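Local coordinates for endo-1,4-beta-xylanase C (Paenibacillus barcinonensis, PDB 4XUO), which hydrolyses internal beta-1,4-xylosidic linkages in xylan, the part here being its CBM22-1 xylan-binding domain, one of the N-terminal modules preceding the catalytic domain, at residues Gly57-Leu62 with Ser132-Leu137; Lys90-Arg95 with Tyr136-Asp141; Lys31-Ala36 with Ser45-Gly50. All coordinates share one frame; numbering follows the deposited sequence.

Contacts 1 and 2 are neighbouring antiparallel pairings in one sheet of the domain: strand 132-139 is common to both, pairing with strand 57-61 in contact 1 and with strand 87-96 in contact 2. They share Y136 and L137, and their centres are about 8 Å apart. Contact 3 is a hairpin of the other sheet, its centre about 15 Å from that of contact 1 and about 16 Å from that of contact 2. P58 packs against the other sheet, its CG 3.3 Å from T48 OG1. The bound calcium ion, held by S15, E17, Q41, Q44 and D149, is about 5 Å from the side chain of S45 in contact 3 and about 13 Å from that of L137.

Contact 1 of 3, residues Gly57-Leu62 with Ser132-Leu137; sequences GPSLSL and SLLLYL
L60 and L135 form a hydrogen-bonded pair at the middle of two antiparallel strands, 57-61 and 132-137, whose axes run at 153° to each other and approach to 4.5 Å. L60 N and L135 O are 2.8 Å apart, and L135 N returns a bond of the same kind to L60 O. L137 N to P58 O and L62 N to L133 O extend the ladder at either end. At G57 a side chain would run into the carbonyl of L137, whose O takes a CA-H...O contact from the glycine CA instead. On the face of L60 and L135, L62 leans across L135: with CG beside its own backbone N (chi1 -63°), CD1 comes to 3.7 Å from L135 CB, while L62 CB meets L133 CB at 4.0 Å. P58 lies slantwise against L137, CG to CB at 4.0 Å. On the face of S59 and Y136, L134 reaches back over the neighbouring strand. Its CG is anti to the backbone N (chi1 178°), which carries CD1 to 3.6 Å from L60 O, and CD2 packs on S59 CB at 3.9 Å. S59 CB also abuts Y136 CB, and S59 OG is tied to T25 O on the next strand. The Y136 ring points away from strand 57-61 and makes a cation-pi contact with R27. L60 and L135 both rest on F151 of the opposing sheet, with L62 on I153. L60, L62 and L135 turned toward that sheet, with S59, L134 and Y136 on the outer face, are as expected for one sheet of the CBM22 beta-sandwich, a jelly-roll fold.

Contact 2 of 3, residues Lys90-Arg95 with Tyr136-Asp141; sequences KFTVER and YLESTD
Y136 CG sits between its backbone N and carbonyl carbon (chi1 62°), standing the ring beside T92, its cross-strand partner; T92 CG2 is anti to the backbone N, while OG1 lies next to that N (chi1 -62°), facing E138. The setting is an antiparallel ladder in one sheet of the beta-sandwich, with K90 opposite E138 and T92 opposite Y136 as hydrogen-bonded pairs and F91 opposite L137 as the non-hydrogen-bonded pair between them. T92 CB lies over one face of the Y136 ring in a CH-pi contact, 4.2 Å from the centroid and 22° off the normal. T92 CG2 continues along the ring to 3.7 Å from Y136 OH, and E94 CB comes to the ring edge near its plane. With an alanine in place of Y136, T92 CB and CG2 and E94 CB would probably lose the aromatic surface they lie against, and a gap would be likely to open beside them. T92 OG1 donates to E138 OE1, a bond modelled as very short, so its exact length is doubtful. K90 runs alongside E138, pointing the same way. K90 NZ stays 4.4 Å from E138 OE1, beyond a salt bridge, and bonds instead to Q106 OE1. The E94 carboxylate is taken up by Y104 OH and R27. This polar, aromatic face looks away from the opposing sheet and is consistent with the xylan-binding side of such domains. On the inward face, L137 CD1 lies 4.0 Å above the plane of the F91 ring, toward its rim, and also touches K90 O at 3.6 Å.

Contact 3 of 3, residues Lys31-Ala36 with Ser45-Gly50; sequences KVDVTA and SLQTTG
V32 overlaps L46 diagonally across the hairpin, its CG1 branch 3.8 Å from L46 CD1. With CG anti to the backbone N (chi1 -174°) and chi2 at 74°, L46 CD1 comes against the valine. The other valine branch, CG2, lies beside T48 OG1 at 3.8 Å. On the opposite face D33 and Q47 run side by side, pointing the same way. Their carboxylate and amide planes are turned 43° apart, and as modelled D33 OD1 and Q47 OE1 approach to 3.6 Å without a bond. T35 CG2 rests on S45 OG at 3.5 Å and on Q47 CB at 4.0 Å. Both hydroxyls are engaged beyond the ladder, T35 OG1 with E37 N and S45 OG with Q38 O. Six backbone hydrogen bonds lace the strands from K31 and T49 to T35 and S45, the shortest being Q47 N to D33 O at 2.7 Å. The connecting loop carries the calcium ligands Q41 and Q44. Strand 45-49 lies between strand 31-35 and strand 146-157, which supplies the ligand D149 next to S45; V32, L46 and T48 all pack on P58 of strand 57-61 in the facing sheet.

Contact 1 of 3, residues Gly57-Leu62 with Ser132-Leu137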
loop_
_atom_site.group_PDB
_atom_site.type_symbol
_atom_site.label_atom_id
_atom_site.label_comp_id
_atom_site.label_asym_id
_atom_site.label_seq_id
_atom_site.Cartn_x
_atom_site.Cartn_y
_atom_site.Cartn_z
ATOM N N GLY A 57 7.691 -5.903 -1.902
ATOM C CA GLY A 57 6.336 -5.900 -1.374
ATOM C C GLY A 57 5.297 -5.867 -2.464
ATOM O O GLY A 57 5.678 -5.888 -3.650
ATOM N N PRO A 58 4.011 -5.787 -2.080
ATOM C CA PRO A 58 2.973 -5.502 -3.051
ATOM C C PRO A 58 3.021 -4.038 -3.423
ATOM O O PRO A 58 3.300 -3.197 -2.556
ATOM C CB PRO A 58 1.699 -5.846 -2.301
ATOM C CG PRO A 58 2.006 -5.467 -0.871
ATOM C CD PRO A 58 3.483 -5.706 -0.698
ATOM N N SER A 59 2.799 -3.732 -4.704
ATOM C CA SER A 59 2.849 -2.337 -5.183
ATOM C C SER A 59 1.683 -1.959 -6.070
ATOM O O SER A 59 1.055 -2.837 -6.675
ATOM C CB SER A 59 4.137 -2.065 -5.951
ATOM O OG SER A 59 4.188 -2.836 -7.170
ATOM N N LEU A 60 1.439 -0.653 -6.157
ATOM C CA LEU A 60 0.295 -0.091 -6.882
ATOM C C LEU A 60 0.677 1.245 -7.535
ATOM O O LEU A 60 1.105 2.182 -6.881
ATOM C CB LEU A 60 -0.893 0.085 -5.936
ATOM C CG LEU A 60 -2.209 0.551 -6.568
ATOM C CD1 LEU A 60 -2.885 -0.520 -7.394
ATOM C CD2 LEU A 60 -3.182 1.065 -5.508
ATOM N N SER A 61 0.564 1.327 -8.859
ATOM C CA SER A 61 0.796 2.595 -9.532
ATOM C C SER A 61 -0.287 3.602 -9.132
ATOM O O SER A 61 -1.465 3.287 -9.219
ATOM C CB SER A 61 0.732 2.434 -11.063
ATOM O OG SER A 61 1.051 3.685 -11.681
ATOM N N LEU A 62 0.133 4.805 -8.739
ATOM C CA LEU A 62 -0.766 5.902 -8.409
ATOM C C LEU A 62 -0.747 7.027 -9.444
ATOM O O LEU A 62 -1.421 8.034 -9.277
ATOM C CB LEU A 62 -0.465 6.441 -7.003
ATOM C CG LEU A 62 -0.653 5.480 -5.833
ATOM C CD1 LEU A 62 -0.401 6.239 -4.529
ATOM C CD2 LEU A 62 -2.031 4.818 -5.883
ATOM N N SER A 132 5.710 10.032 -12.461
ATOM C CA SER A 132 5.253 8.713 -12.099
ATOM C C SER A 132 5.254 8.559 -10.578
ATOM O O SER A 132 6.109 9.112 -9.895
ATOM C CB SER A 132 6.146 7.628 -12.734
ATOM O OG SER A 132 7.393 7.555 -12.101
ATOM N N LEU A 133 4.316 7.749 -10.083
ATOM C CA LEU A 133 4.138 7.466 -8.631
ATOM C C LEU A 133 3.846 5.982 -8.440
ATOM O O LEU A 133 2.929 5.456 -9.075
ATOM C CB LEU A 133 2.911 8.200 -8.083
ATOM C CG LEU A 133 2.911 9.706 -8.219
ATOM C CD1 LEU A 133 1.521 10.229 -7.853
ATOM C CD2 LEU A 133 3.988 10.311 -7.333
ATOM N N LEU A 134 4.610 5.317 -7.570
ATOM C CA LEU A 134 4.376 3.926 -7.239
ATOM C C LEU A 134 4.301 3.749 -5.722
ATOM O O LEU A 134 5.276 3.990 -5.007
ATOM C CB LEU A 134 5.496 3.060 -7.812
ATOM C CG LEU A 134 5.232 1.620 -7.401
ATOM C CD1 LEU A 134 4.228 0.983 -8.335
ATOM C CD2 LEU A 134 6.508 0.821 -7.214
ATOM N N LEU A 135 3.130 3.340 -5.248
ATOM C CA LEU A 135 2.915 3.023 -3.815
ATOM C C LEU A 135 3.320 1.572 -3.550
ATOM O O LEU A 135 3.011 0.671 -4.327
ATOM C CB LEU A 135 1.426 3.204 -3.489
ATOM C CG LEU A 135 0.994 2.847 -2.055
ATOM C CD1 LEU A 135 1.630 3.834 -1.121
ATOM C CD2 LEU A 135 -0.534 2.936 -1.976
ATOM N N TYR A 136 3.996 1.333 -2.446
ATOM C CA TYR A 136 4.261 -0.025 -1.998
ATOM C C TYR A 136 4.228 -0.142 -0.486
ATOM O O TYR A 136 4.421 0.842 0.236
ATOM C CB TYR A 136 5.556 -0.632 -2.593
ATOM C CG TYR A 136 6.860 0.054 -2.273
ATOM C CD1 TYR A 136 7.207 1.248 -2.896
ATOM C CD2 TYR A 136 7.780 -0.506 -1.376
ATOM C CE1 TYR A 136 8.395 1.870 -2.629
ATOM C CE2 TYR A 136 8.981 0.094 -1.124
ATOM C CZ TYR A 136 9.299 1.292 -1.741
ATOM O OH TYR A 136 10.505 1.907 -1.487
ATOM N N LEU A 137 3.969 -1.363 -0.028
ATOM C CA LEU A 137 3.890 -1.682 1.414
ATOM C C LEU A 137 5.113 -2.541 1.756
ATOM O O LEU A 137 5.282 -3.617 1.181
ATOM C CB LEU A 137 2.578 -2.419 1.679
ATOM C CG LEU A 137 2.321 -2.989 3.070
ATOM C CD1 LEU A 137 2.190 -1.871 4.118
ATOM C CD2 LEU A 137 1.074 -3.857 3.069
#

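Contact 2 of 3, residues Lys90-Arg95 with Tyr136-Asp141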
loop_
_atom_site.group_PDB
_atom_site.type_symbol
_atom_site.label_atom_id
_atom_site.label_comp_id
_atom_site.label_asym_id
_atom_site.label_seq_id
_atom_site.Cartn_x
_atom_site.Cartn_y
_atom_site.Cartn_z
ATOM N N LYS A 90 5.155 -0.170 6.698
ATOM C CA LYS A 90 4.739 1.192 6.311
ATOM C C LYS A 90 4.451 1.280 4.839
ATOM O O LYS A 90 4.937 0.426 4.065
ATOM C CB LYS A 90 5.819 2.218 6.662
ATOM C CG LYS A 90 7.116 2.138 5.870
ATOM C CD LYS A 90 8.120 3.174 6.358
ATOM C CE LYS A 90 9.027 3.588 5.223
ATOM N NZ LYS A 90 10.244 4.257 5.691
ATOM N N PHE A 91 3.716 2.323 4.443
ATOM C CA PHE A 91 3.574 2.672 3.020
ATOM C C PHE A 91 4.637 3.673 2.557
ATOM O O PHE A 91 4.898 4.634 3.240
ATOM C CB PHE A 91 2.226 3.339 2.769
ATOM C CG PHE A 91 1.037 2.416 2.862
ATOM C CD1 PHE A 91 0.844 1.396 1.958
ATOM C CD2 PHE A 91 0.029 2.668 3.813
ATOM C CE1 PHE A 91 -0.278 0.586 2.025
ATOM C CE2 PHE A 91 -1.096 1.873 3.865
ATOM C CZ PHE A 91 -1.241 0.824 2.979
ATOM N N THR A 92 5.190 3.507 1.352
ATOM C CA THR A 92 6.154 4.430 0.767
ATOM C C THR A 92 5.710 4.699 -0.691
ATOM O O THR A 92 5.117 3.844 -1.313
ATOM C CB THR A 92 7.549 3.765 0.766
ATOM O OG1 THR A 92 7.930 3.500 2.123
ATOM C CG2 THR A 92 8.609 4.641 0.119
ATOM N N VAL A 93 5.934 5.910 -1.185
ATOM C CA VAL A 93 5.738 6.246 -2.614
ATOM C C VAL A 93 7.106 6.511 -3.273
ATOM O O VAL A 93 7.853 7.392 -2.884
ATOM C CB VAL A 93 4.774 7.450 -2.793
ATOM C CG1 VAL A 93 4.625 7.808 -4.282
ATOM C CG2 VAL A 93 3.407 7.098 -2.223
ATOM N N GLU A 94 7.417 5.689 -4.272
ATOM C CA GLU A 94 8.553 5.902 -5.159
ATOM C C GLU A 94 8.083 6.802 -6.311
ATOM O O GLU A 94 7.150 6.461 -7.019
ATOM C CB GLU A 94 8.993 4.538 -5.674
ATOM C CG GLU A 94 9.982 4.532 -6.814
ATOM C CD GLU A 94 10.333 3.103 -7.176
ATOM O OE1 GLU A 94 9.580 2.470 -7.938
ATOM O OE2 GLU A 94 11.338 2.604 -6.668
ATOM N N ARG A 95 8.737 7.962 -6.467
ATOM C CA ARG A 95 8.294 9.062 -7.334
ATOM C C ARG A 95 9.424 9.468 -8.305
ATOM O O ARG A 95 10.567 9.610 -7.900
ATOM C CB ARG A 95 7.897 10.271 -6.464
ATOM C CG ARG A 95 7.565 11.542 -7.256
ATOM C CD ARG A 95 6.864 12.617 -6.422
ATOM N NE ARG A 95 7.673 12.937 -5.260
ATOM C CZ ARG A 95 8.691 13.805 -5.257
ATOM N NH1 ARG A 95 8.986 14.549 -6.319
ATOM N NH2 ARG A 95 9.408 13.962 -4.163
ATOM N N TYR A 136 3.996 1.333 -2.446
ATOM C CA TYR A 136 4.261 -0.025 -1.998
ATOM C C TYR A 136 4.228 -0.142 -0.486
ATOM O O TYR A 136 4.421 0.842 0.236
ATOM C CB TYR A 136 5.556 -0.632 -2.593
ATOM C CG TYR A 136 6.860 0.054 -2.273
ATOM C CD1 TYR A 136 7.207 1.248 -2.896
ATOM C CD2 TYR A 136 7.780 -0.506 -1.376
ATOM C CE1 TYR A 136 8.395 1.870 -2.629
ATOM C CE2 TYR A 136 8.981 0.094 -1.124
ATOM C CZ TYR A 136 9.299 1.292 -1.741
ATOM O OH TYR A 136 10.505 1.907 -1.487
ATOM N N LEU A 137 3.969 -1.363 -0.028
ATOM C CA LEU A 137 3.890 -1.682 1.414
ATOM C C LEU A 137 5.113 -2.541 1.756
ATOM O O LEU A 137 5.282 -3.617 1.181
ATOM C CB LEU A 137 2.578 -2.419 1.679
ATOM C CG LEU A 137 2.321 -2.989 3.070
ATOM C CD1 LEU A 137 2.190 -1.871 4.118
ATOM C CD2 LEU A 137 1.074 -3.857 3.069
ATOM N N GLU A 138 5.947 -2.054 2.678
ATOM C CA GLU A 138 7.259 -2.627 2.958
ATOM C C GLU A 138 7.503 -2.771 4.446
ATOM O O GLU A 138 6.901 -2.054 5.274
ATOM C CB GLU A 138 8.397 -1.767 2.348
ATOM C CG GLU A 138 8.515 -0.318 2.884
ATOM C CD GLU A 138 9.735 0.456 2.335
ATOM O OE1 GLU A 138 9.651 1.702 2.169
ATOM O OE2 GLU A 138 10.786 -0.183 2.048
ATOM N N SER A 139 8.440 -3.660 4.758
ATOM C CA SER A 139 8.913 -3.905 6.127
ATOM C C SER A 139 10.424 -3.941 6.167
ATOM O O SER A 139 11.073 -4.426 5.219
ATOM C CB SER A 139 8.392 -5.236 6.662
ATOM O OG SER A 139 8.772 -5.432 8.037
ATOM N N THR A 140 10.995 -3.436 7.258
ATOM C CA THR A 140 12.447 -3.508 7.466
ATOM C C THR A 140 12.870 -4.960 7.695
ATOM O O THR A 140 14.043 -5.294 7.498
ATOM C CB THR A 140 12.929 -2.628 8.651
ATOM O OG1 THR A 140 12.344 -3.102 9.857
ATOM C CG2 THR A 140 12.542 -1.170 8.457
ATOM N N ASP A 141 11.924 -5.812 8.098
ATOM C CA ASP A 141 12.121 -7.270 8.141
ATOM C C ASP A 141 12.036 -7.825 6.721
ATOM O O ASP A 141 10.942 -7.925 6.146
ATOM C CB ASP A 141 11.080 -7.948 9.043
ATOM C CG ASP A 141 11.311 -9.458 9.197
ATOM O OD1 ASP A 141 11.896 -10.077 8.290
ATOM O OD2 ASP A 141 10.913 -10.016 10.234
#

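Contact 3 of 3, residues Lys31-Ala36 with Ser45-Gly50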
loop_
_atom_site.group_PDB
_atom_site.type_symbol
_atom_site.label_atom_id
_atom_site.label_comp_id
_atom_site.label_asym_id
_atom_site.label_seq_id
_atom_site.Cartn_x
_atom_site.Cartn_y
_atom_site.Cartn_z
ATOM N N LYS A 31 5.421 -13.061 -4.560
ATOM C CA LYS A 31 4.134 -13.569 -4.989
ATOM C C LYS A 31 3.041 -12.728 -4.355
ATOM O O LYS A 31 2.907 -12.672 -3.128
ATOM C CB LYS A 31 3.991 -15.039 -4.575
ATOM C CG LYS A 31 2.624 -15.657 -4.849
ATOM C CD LYS A 31 2.612 -17.145 -4.487
ATOM C CE LYS A 31 1.287 -17.801 -4.835
ATOM N NZ LYS A 31 1.458 -19.210 -5.282
ATOM N N VAL A 32 2.258 -12.089 -5.206
ATOM C CA VAL A 32 1.189 -11.237 -4.767
ATOM C C VAL A 32 -0.110 -11.766 -5.350
ATOM O O VAL A 32 -0.258 -11.830 -6.585
ATOM C CB VAL A 32 1.393 -9.786 -5.224
ATOM C CG1 VAL A 32 0.138 -8.969 -4.945
ATOM C CG2 VAL A 32 2.620 -9.182 -4.536
ATOM N N ASP A 33 -1.032 -12.153 -4.470
ATOM C CA ASP A 33 -2.287 -12.784 -4.897
ATOM C C ASP A 33 -3.359 -12.649 -3.825
ATOM O O ASP A 33 -3.061 -12.294 -2.689
ATOM C CB ASP A 33 -2.040 -14.262 -5.236
ATOM C CG ASP A 33 -1.440 -15.062 -4.071
ATOM O OD1 ASP A 33 -1.472 -14.628 -2.896
ATOM O OD2 ASP A 33 -0.945 -16.175 -4.321
ATOM N N VAL A 34 -4.602 -12.912 -4.199
ATOM C CA VAL A 34 -5.714 -12.862 -3.259
ATOM C C VAL A 34 -5.828 -14.199 -2.496
ATOM O O VAL A 34 -5.540 -15.281 -3.051
ATOM C CB VAL A 34 -7.006 -12.476 -3.986
ATOM C CG1 VAL A 34 -8.191 -12.464 -3.051
ATOM C CG2 VAL A 34 -6.823 -11.103 -4.615
ATOM N N THR A 35 -6.187 -14.114 -1.213
ATOM C CA THR A 35 -6.373 -15.293 -0.374
ATOM C C THR A 35 -7.733 -15.247 0.284
ATOM O O THR A 35 -8.208 -14.171 0.684
ATOM C CB THR A 35 -5.297 -15.421 0.734
ATOM O OG1 THR A 35 -5.489 -16.643 1.460
ATOM C CG2 THR A 35 -5.345 -14.260 1.728
ATOM N N ALA A 36 -8.349 -16.430 0.402
ATOM C CA ALA A 36 -9.548 -16.614 1.210
ATOM C C ALA A 36 -9.250 -17.185 2.601
ATOM O O ALA A 36 -10.181 -17.504 3.315
ATOM C CB ALA A 36 -10.541 -17.522 0.493
ATOM N N SER A 45 -8.473 -11.182 1.217
ATOM C CA SER A 45 -7.495 -10.101 1.365
ATOM C C SER A 45 -6.346 -10.325 0.397
ATOM O O SER A 45 -6.290 -11.371 -0.258
ATOM C CB SER A 45 -6.985 -10.016 2.821
ATOM O OG SER A 45 -6.257 -11.186 3.204
ATOM N N LEU A 46 -5.434 -9.345 0.313
ATOM C CA LEU A 46 -4.275 -9.429 -0.590
ATOM C C LEU A 46 -3.045 -9.937 0.154
ATOM O O LEU A 46 -2.639 -9.336 1.159
ATOM C CB LEU A 46 -3.930 -8.048 -1.161
ATOM C CG LEU A 46 -2.825 -8.068 -2.237
ATOM C CD1 LEU A 46 -3.343 -8.617 -3.563
ATOM C CD2 LEU A 46 -2.261 -6.667 -2.433
ATOM N N GLN A 47 -2.452 -11.029 -0.326
ATOM C CA GLN A 47 -1.342 -11.664 0.389
ATOM C C GLN A 47 -0.024 -11.494 -0.351
ATOM O O GLN A 47 0.053 -11.721 -1.572
ATOM C CB GLN A 47 -1.642 -13.164 0.580
ATOM C CG GLN A 47 -0.473 -13.993 1.085
ATOM C CD GLN A 47 -0.860 -15.440 1.311
ATOM O OE1 GLN A 47 -1.266 -16.144 0.379
ATOM N NE2 GLN A 47 -0.768 -15.880 2.548
ATOM N N THR A 48 1.026 -11.179 0.393
ATOM C CA THR A 48 2.354 -11.098 -0.167
ATOM C C THR A 48 3.295 -12.081 0.534
ATOM O O THR A 48 3.458 -12.018 1.751
ATOM C CB THR A 48 2.925 -9.667 -0.052
ATOM O OG1 THR A 48 2.085 -8.736 -0.771
ATOM C CG2 THR A 48 4.302 -9.619 -0.634
ATOM N N THR A 49 3.877 -13.009 -0.236
ATOM C CA THR A 49 4.910 -13.911 0.252
ATOM C C THR A 49 6.155 -13.901 -0.643
ATOM O O THR A 49 6.130 -13.373 -1.763
ATOM C CB THR A 49 4.396 -15.368 0.291
ATOM O OG1 THR A 49 3.990 -15.771 -1.023
ATOM C CG2 THR A 49 3.259 -15.524 1.288
ATOM N N GLY A 50 7.234 -14.517 -0.164
ATOM C CA GLY A 50 8.448 -14.669 -0.960
ATOM C C GLY A 50 9.395 -13.488 -0.943
ATOM O O GLY A 50 10.267 -13.354 -1.810
#